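Local atomic coordinates of signal recognition 54 kDa protein (Pyrococcus furiosus, PDB entry 3DM5), a protein that is the 54 kDa subunit of the signal recognition particle, built from an N-terminal helical bundle, a P-loop GTPase-type domain and a signal peptide binding domain. Residues Glu318-Glu321 with Arg322-Gly326; Ser21-Asp24 with Glu25-Lys29; Gly222-Gly225 with Gln226-Asn230. One frame throughout, in Å; residues are numbered along the deposited sequence.

Interaction 1 of 3, residues Glu318-Glu321 with Arg322-Gly326; sequences EDIE and RFLRG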
loop_
_atom_site.group_PDB
_atom_site.type_symbol
_atom_site.label_atom_id
_atom_site.label_comp_id
_atom_site.label_asym_id
_atom_site.label_seq_id
_atom_site.Cartn_x
_atom_site.Cartn_y
_atom_site.Cartn_z
ATOM N N GLU A 318 -24.966 -8.970 -27.509
ATOM C CA GLU A 318 -24.836 -7.869 -28.454
ATOM C C GLU A 318 -23.668 -8.075 -29.403
ATOM O O GLU A 318 -23.653 -7.540 -30.504
ATOM C CB GLU A 318 -24.691 -6.540 -27.724
ATOM C CG GLU A 318 -24.603 -5.351 -28.661
ATOM C CD GLU A 318 -25.533 -4.220 -28.258
ATOM O OE1 GLU A 318 -25.602 -3.906 -27.053
ATOM O OE2 GLU A 318 -26.195 -3.646 -29.150
ATOM N N ASP A 319 -22.684 -8.851 -28.967
ATOM C CA ASP A 319 -21.559 -9.201 -29.829
ATOM C C ASP A 319 -22.078 -10.007 -30.995
ATOM O O ASP A 319 -21.788 -9.713 -32.156
ATOM C CB ASP A 319 -20.549 -10.060 -29.075
ATOM C CG ASP A 319 -19.536 -9.243 -28.315
ATOM O OD1 ASP A 319 -19.669 -7.996 -28.289
ATOM O OD2 ASP A 319 -18.609 -9.859 -27.744
ATOM N N ILE A 320 -22.840 -11.038 -30.643
ATOM C CA ILE A 320 -23.464 -11.946 -31.585
ATOM C C ILE A 320 -24.458 -11.248 -32.519
ATOM O O ILE A 320 -24.480 -11.525 -33.714
ATOM C CB ILE A 320 -24.153 -13.091 -30.827
ATOM C CG1 ILE A 320 -23.091 -14.021 -30.222
ATOM C CG2 ILE A 320 -25.096 -13.851 -31.742
ATOM C CD1 ILE A 320 -23.551 -14.794 -28.987
ATOM N N GLU A 321 -25.266 -10.339 -31.988
ATOM C CA GLU A 321 -26.200 -9.608 -32.841
ATOM C C GLU A 321 -25.459 -8.826 -33.912
ATOM O O GLU A 321 -25.988 -8.597 -35.000
ATOM C CB GLU A 321 -27.115 -8.693 -32.027
ATOM C CG GLU A 321 -28.246 -9.446 -31.352
ATOM C CD GLU A 321 -29.123 -8.554 -30.506
ATOM O OE1 GLU A 321 -28.619 -8.014 -29.495
ATOM O OE2 GLU A 321 -30.318 -8.404 -30.845
ATOM N N ARG A 322 -24.229 -8.426 -33.599
ATOM C CA ARG A 322 -23.355 -7.776 -34.576
ATOM C C ARG A 322 -22.957 -8.770 -35.661
ATOM O O ARG A 322 -22.841 -8.403 -36.836
ATOM C CB ARG A 322 -22.083 -7.225 -33.923
ATOM C CG ARG A 322 -22.208 -5.843 -33.275
ATOM C CD ARG A 322 -20.819 -5.331 -32.863
ATOM N NE ARG A 322 -20.068 -6.322 -32.084
ATOM C CZ ARG A 322 -19.168 -7.172 -32.594
ATOM N NH1 ARG A 322 -18.887 -7.159 -33.897
ATOM N NH2 ARG A 322 -18.542 -8.038 -31.801
ATOM N N PHE A 323 -22.736 -10.023 -35.272
ATOM C CA PHE A 323 -22.358 -11.053 -36.233
ATOM C C PHE A 323 -23.509 -11.322 -37.196
ATOM O O PHE A 323 -23.292 -11.527 -38.392
ATOM C CB PHE A 323 -21.965 -12.356 -35.529
ATOM C CG PHE A 323 -20.808 -12.214 -34.574
ATOM C CD1 PHE A 323 -20.010 -11.081 -34.584
ATOM C CD2 PHE A 323 -20.505 -13.233 -33.677
ATOM C CE1 PHE A 323 -18.945 -10.959 -33.703
ATOM C CE2 PHE A 323 -19.439 -13.119 -32.804
ATOM C CZ PHE A 323 -18.661 -11.977 -32.817
ATOM N N LEU A 324 -24.730 -11.315 -36.662
ATOM C CA LEU A 324 -25.933 -11.595 -37.443
ATOM C C LEU A 324 -26.089 -10.612 -38.589
ATOM O O LEU A 324 -26.541 -10.975 -39.674
ATOM C CB LEU A 324 -27.176 -11.563 -36.554
ATOM C CG LEU A 324 -27.153 -12.544 -35.379
ATOM C CD1 LEU A 324 -28.532 -12.671 -34.741
ATOM C CD2 LEU A 324 -26.626 -13.908 -35.816
ATOM N N ARG A 325 -25.711 -9.364 -38.343
ATOM C CA ARG A 325 -25.755 -8.338 -39.374
ATOM C C ARG A 325 -24.465 -8.359 -40.192
ATOM O O ARG A 325 -24.166 -7.423 -40.940
ATOM C CB ARG A 325 -25.988 -6.962 -38.746
ATOM C CG ARG A 325 -27.109 -6.949 -37.718
ATOM C CD ARG A 325 -27.279 -5.584 -37.069
ATOM N NE ARG A 325 -28.175 -5.651 -35.915
ATOM C CZ ARG A 325 -27.773 -5.745 -34.647
ATOM N NH1 ARG A 325 -26.476 -5.768 -34.350
ATOM N NH2 ARG A 325 -28.671 -5.808 -33.669
ATOM N N GLY A 326 -23.703 -9.439 -40.041
ATOM C CA GLY A 326 -22.489 -9.636 -40.818
ATOM C C GLY A 326 -21.281 -8.832 -40.364
ATOM O O GLY A 326 -20.229 -8.883 -40.998
#
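Backbone hydrogen bonds between residues four apart tie E318-E321 to R322-G326 over the final turns of helix 313-324. L324 N reaches I320 O at 3.0 Å, while R322 N meets E318 O at 3.3 Å. F323 N binds D319 O; the bond from R325 N to E321 O is weak.

Contacts of the buried F323 ring are mixed: the carbonyl oxygen D319 O lies over one face, toward the rim, 3.3 Å from F323 CD1, and I320 CA makes an off-centre CH-pi contact, 4.3 Å from the F323 ring centroid. I320 CG2 and L324 CD2 touch loosely. These residues form the C-terminal end of the helix: R325 is the first to leave helical backbone angles, and G326 follows with positive phi (77°), its N bonded to F323 O. F328 meets the F323 ring edge-to-face and F426 packs against it at an oblique angle, joining this helix end to helix 409-427.

Among the charged groups, D319 and R322 lie side by side and point the same way, their carboxylate and guanidinium planes 71° apart. The R322 chain bends at chi3 (-50°), which folds its guanidinium back over D319; D319 O lies over one face and D319 OD1 at the edge, a long salt bridge of 3.7 Å to R322 NH2. R325, extended from CG to NE, carries its guanidinium back over E321 O, 2.9 Å from NH1, an angle too poor for a hydrogen bond. The E318 carboxylate is taken up outside the helix: OE1 forms a salt bridge with K77 NZ of the second subunit.

Interaction 2 of 3, residues Ser21-Asp24 with Glu25-Lys29; sequences SSVD and EALIK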
loop_
_atom_site.group_PDB
_atom_site.type_symbol
_atom_site.label_atom_id
_atom_site.label_comp_id
_atom_site.label_asym_id
_atom_site.label_seq_id
_atom_site.Cartn_x
_atom_site.Cartn_y
_atom_site.Cartn_z
ATOM N N SER A 21 6.421 -23.167 -15.122
ATOM C CA SER A 21 6.744 -23.874 -16.355
ATOM C C SER A 21 7.368 -25.233 -16.039
ATOM O O SER A 21 7.049 -26.232 -16.675
ATOM C CB SER A 21 7.665 -23.034 -17.248
ATOM O OG SER A 21 8.940 -22.851 -16.656
ATOM N N SER A 22 8.243 -25.271 -15.040
ATOM C CA SER A 22 8.783 -26.543 -14.570
ATOM C C SER A 22 9.335 -26.397 -13.165
ATOM O O SER A 22 9.593 -25.286 -12.706
ATOM C CB SER A 22 9.882 -27.048 -15.504
ATOM O OG SER A 22 11.073 -26.288 -15.358
ATOM N N VAL A 23 9.536 -27.524 -12.492
ATOM C CA VAL A 23 10.020 -27.511 -11.119
ATOM C C VAL A 23 11.519 -27.799 -11.019
ATOM O O VAL A 23 11.947 -28.953 -10.995
ATOM C CB VAL A 23 9.225 -28.493 -10.242
ATOM C CG1 VAL A 23 9.731 -28.462 -8.812
ATOM C CG2 VAL A 23 7.742 -28.153 -10.300
ATOM N N ASP A 24 12.313 -26.733 -10.971
ATOM C CA ASP A 24 13.748 -26.858 -10.738
ATOM C C ASP A 24 14.093 -26.372 -9.336
ATOM O O ASP A 24 13.207 -26.057 -8.545
ATOM C CB ASP A 24 14.547 -26.073 -11.783
ATOM C CG ASP A 24 14.011 -24.665 -11.992
ATOM O OD1 ASP A 24 13.246 -24.186 -11.125
ATOM O OD2 ASP A 24 14.347 -24.039 -13.024
ATOM N N GLU A 25 15.382 -26.309 -9.029
ATOM C CA GLU A 25 15.816 -25.904 -7.698
ATOM C C GLU A 25 15.572 -24.412 -7.498
ATOM O O GLU A 25 15.312 -23.954 -6.386
ATOM C CB GLU A 25 17.291 -26.259 -7.506
ATOM C CG GLU A 25 17.886 -25.841 -6.188
ATOM C CD GLU A 25 19.105 -26.665 -5.820
ATOM O OE1 GLU A 25 19.252 -27.787 -6.359
ATOM O OE2 GLU A 25 19.912 -26.195 -4.988
ATOM N N ALA A 26 15.630 -23.663 -8.593
ATOM C CA ALA A 26 15.428 -22.217 -8.557
ATOM C C ALA A 26 13.996 -21.834 -8.157
ATOM O O ALA A 26 13.762 -20.809 -7.508
ATOM C CB ALA A 26 15.800 -21.604 -9.909
ATOM N N LEU A 27 13.048 -22.671 -8.566
ATOM C CA LEU A 27 11.643 -22.487 -8.250
ATOM C C LEU A 27 11.466 -22.596 -6.754
ATOM O O LEU A 27 10.857 -21.737 -6.134
ATOM C CB LEU A 27 10.808 -23.570 -8.924
ATOM C CG LEU A 27 9.308 -23.339 -8.765
ATOM C CD1 LEU A 27 8.942 -21.983 -9.328
ATOM C CD2 LEU A 27 8.509 -24.438 -9.432
ATOM N N ILE A 28 12.003 -23.674 -6.188
ATOM C CA ILE A 28 11.968 -23.910 -4.756
ATOM C C ILE A 28 12.533 -22.709 -3.996
ATOM O O ILE A 28 11.859 -22.126 -3.149
ATOM C CB ILE A 28 12.808 -25.154 -4.369
ATOM C CG1 ILE A 28 12.516 -26.351 -5.281
ATOM C CG2 ILE A 28 12.619 -25.497 -2.909
ATOM C CD1 ILE A 28 11.117 -26.820 -5.244
ATOM N N LYS A 29 13.777 -22.349 -4.302
ATOM C CA LYS A 29 14.475 -21.301 -3.562
ATOM C C LYS A 29 13.637 -20.030 -3.521
ATOM O O LYS A 29 13.639 -19.308 -2.529
ATOM C CB LYS A 29 15.886 -21.042 -4.129
#
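The N-cap of helix 25-41 is formed by D24, whose carboxylate oxygen OD1 accepts from L27 N at 3.0 Å. L27 N meets OD1 on its anti side, 34° out of the carboxylate plane, with an N-H...O angle of 141°. With chi1 at 47°, D24 CG sits between its own backbone N and carbonyl carbon, and this turns the carboxylate back over the first helical turn. The same L27 N also makes a weak bond to D24 O, and L27 CB rests 3.3 Å from D24 OD1, the two side chains crossing at about a right angle. The cap thus engages an amide at the start of the helix, where the helix dipole would probably favour a negative charge.

Before the cap, V23 supplies the apolar part. Its two methyl groups diverge: CG2 lies 3.9 Å from L27 CD2, while CG1 approaches I28 CD1 at 4.2 Å. L27 CD2 also reaches S22 O at 3.6 Å. I28 continues inward onto A60 and L61 of helix 46-62 and I75 of helix 71-86, and V23 touches K72. The contact is an aspartate-capped helix start following the loop after helix 5-19, within the SRP54-type helical bundle.

Interaction 3 of 3, residues Gly222-Gly225 with Gln226-Asn230; sequences GTIG and QQAYN. With SO4 (sulfate ion), chain N.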
loop_
_atom_site.group_PDB
_atom_site.type_symbol
_atom_site.label_atom_id
_atom_site.label_comp_id
_atom_site.label_asym_id
_atom_site.label_seq_id
_atom_site.Cartn_x
_atom_site.Cartn_y
_atom_site.Cartn_z
ATOM N N GLY A 222 -3.800 -11.265 20.039
ATOM C CA GLY A 222 -2.959 -11.688 18.937
ATOM C C GLY A 222 -2.266 -10.559 18.194
ATOM O O GLY A 222 -1.468 -10.805 17.315
ATOM N N THR A 223 -2.561 -9.318 18.541
ATOM C CA THR A 223 -1.904 -8.209 17.876
ATOM C C THR A 223 -0.529 -7.982 18.458
ATOM O O THR A 223 0.211 -7.127 17.976
ATOM C CB THR A 223 -2.699 -6.903 17.986
ATOM O OG1 THR A 223 -2.686 -6.461 19.347
ATOM C CG2 THR A 223 -4.142 -7.093 17.486
ATOM N N ILE A 224 -0.188 -8.745 19.497
ATOM C CA ILE A 224 1.168 -8.704 20.053
ATOM C C ILE A 224 2.169 -9.535 19.248
ATOM O O ILE A 224 3.369 -9.500 19.509
ATOM C CB ILE A 224 1.204 -9.092 21.557
ATOM C CG1 ILE A 224 1.030 -10.596 21.762
ATOM C CG2 ILE A 224 0.145 -8.341 22.308
ATOM C CD1 ILE A 224 1.559 -11.069 23.117
ATOM N N GLY A 225 1.686 -10.267 18.251
ATOM C CA GLY A 225 2.586 -11.040 17.414
ATOM C C GLY A 225 3.402 -12.051 18.199
ATOM O O GLY A 225 2.880 -12.773 19.052
ATOM N N GLN A 226 4.696 -12.101 17.916
ATOM C CA GLN A 226 5.539 -13.175 18.426
ATOM C C GLN A 226 5.811 -13.058 19.913
ATOM O O GLN A 226 6.384 -13.967 20.489
ATOM C CB GLN A 226 6.863 -13.221 17.674
ATOM C CG GLN A 226 7.798 -12.090 18.016
ATOM C CD GLN A 226 9.129 -12.232 17.331
ATOM O OE1 GLN A 226 9.412 -11.551 16.336
ATOM N NE2 GLN A 226 9.952 -13.149 17.830
ATOM N N GLN A 227 5.412 -11.940 20.526
ATOM C CA GLN A 227 5.552 -11.755 21.973
ATOM C C GLN A 227 4.631 -12.673 22.765
ATOM O O GLN A 227 4.747 -12.749 23.989
ATOM C CB GLN A 227 5.259 -10.314 22.397
ATOM C CG GLN A 227 5.979 -9.238 21.617
ATOM C CD GLN A 227 5.600 -7.843 22.087
ATOM O OE1 GLN A 227 6.094 -7.380 23.112
ATOM N NE2 GLN A 227 4.710 -7.171 21.344
ATOM N N ALA A 228 3.720 -13.355 22.071
ATOM C CA ALA A 228 2.821 -14.295 22.725
ATOM C C ALA A 228 3.570 -15.509 23.244
ATOM O O ALA A 228 3.094 -16.194 24.147
ATOM C CB ALA A 228 1.707 -14.743 21.796
ATOM N N TYR A 229 4.723 -15.791 22.655
ATOM C CA TYR A 229 5.488 -16.966 23.029
ATOM C C TYR A 229 5.727 -17.054 24.540
ATOM O O TYR A 229 5.321 -18.016 25.188
ATOM C CB TYR A 229 6.829 -16.991 22.307
ATOM C CG TYR A 229 7.645 -18.193 22.681
ATOM C CD1 TYR A 229 7.453 -19.411 22.031
ATOM C CD2 TYR A 229 8.582 -18.135 23.701
ATOM C CE1 TYR A 229 8.192 -20.541 22.373
ATOM C CE2 TYR A 229 9.338 -19.268 24.053
ATOM C CZ TYR A 229 9.130 -20.465 23.380
ATOM O OH TYR A 229 9.846 -21.594 23.702
ATOM N N ASN A 230 6.390 -16.044 25.088
ATOM C CA ASN A 230 6.754 -16.039 26.500
ATOM C C ASN A 230 5.564 -16.021 27.446
ATOM O O ASN A 230 5.626 -16.627 28.512
ATOM C CB ASN A 230 7.744 -14.911 26.813
ATOM C CG ASN A 230 9.166 -15.278 26.422
ATOM O OD1 ASN A 230 9.596 -16.415 26.609
ATOM N ND2 ASN A 230 9.896 -14.319 25.872
HETATM S S SO4 N . 9.495 -11.137 24.032
HETATM O O1 SO4 N . 8.725 -12.234 23.436
HETATM O O2 SO4 N . 9.115 -11.001 25.439
HETATM O O3 SO4 N . 10.922 -11.431 23.883
HETATM O O4 SO4 N . 9.207 -9.860 23.384
#
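A chi1 of 75° sets I224 CG1 between the backbone N and the carbonyl carbon, and with chi2 extended CD1 reaches across the turn to lie 3.3 Å from A228 N and 3.9 Å from A228 CB. Q227 is extended beyond CG, yet its chi1 of -50° brings the chain back along the I224 carbonyl. There Q227 NE2 donates to I224 O at 3.3 Å, in the carbonyl plane and on a lone pair, with the oxygen tilted slightly from the amide plane. Q227 N adds a weak bond to the same oxygen. One residue on, A228 N bonds G225 O at 3.2 Å, fairly straight at 163°. G225, with positive phi, lies in the connection from strand 215-221 to helix 228-237 of the GTPase domain, between 3-10 segments 222-224 and 226-227.

At the outer side, N230 ND2 makes a weak bond to O2 of a sulfate ion, 3.4 Å away, and Q227 CA lies 3.5 Å from sulfate O1. R33 of the third subunit also binds this sulfate and packs on Q226 and Q227. I224 O thus accepts from the Q227 side-chain amide and, weakly, from its backbone N-H, and the sulfate, probably from the crystallisation liquor, lies between R33 of the third subunit and N230, which holds it only weakly.

The three contacts are local and follow one another along the chain as interaction 2, 3 and 1, each at an end of a helix: 2 at the start of helix 25-41, 3 leading into helix 228-237 and 1 at the end of helix 313-324. None touches another. Interactions 2 and 3, in the helical bundle and the GTPase domain, have centres 34 Å apart, whereas 1 and 3 lie 62 Å apart on opposite sides of the chain's centre. In interaction 3 the I224 side chain is about 11 Å from a bound GDP, too far for contact. D43, beyond helix 25-41, accepts a hydrogen bond from Q226 N.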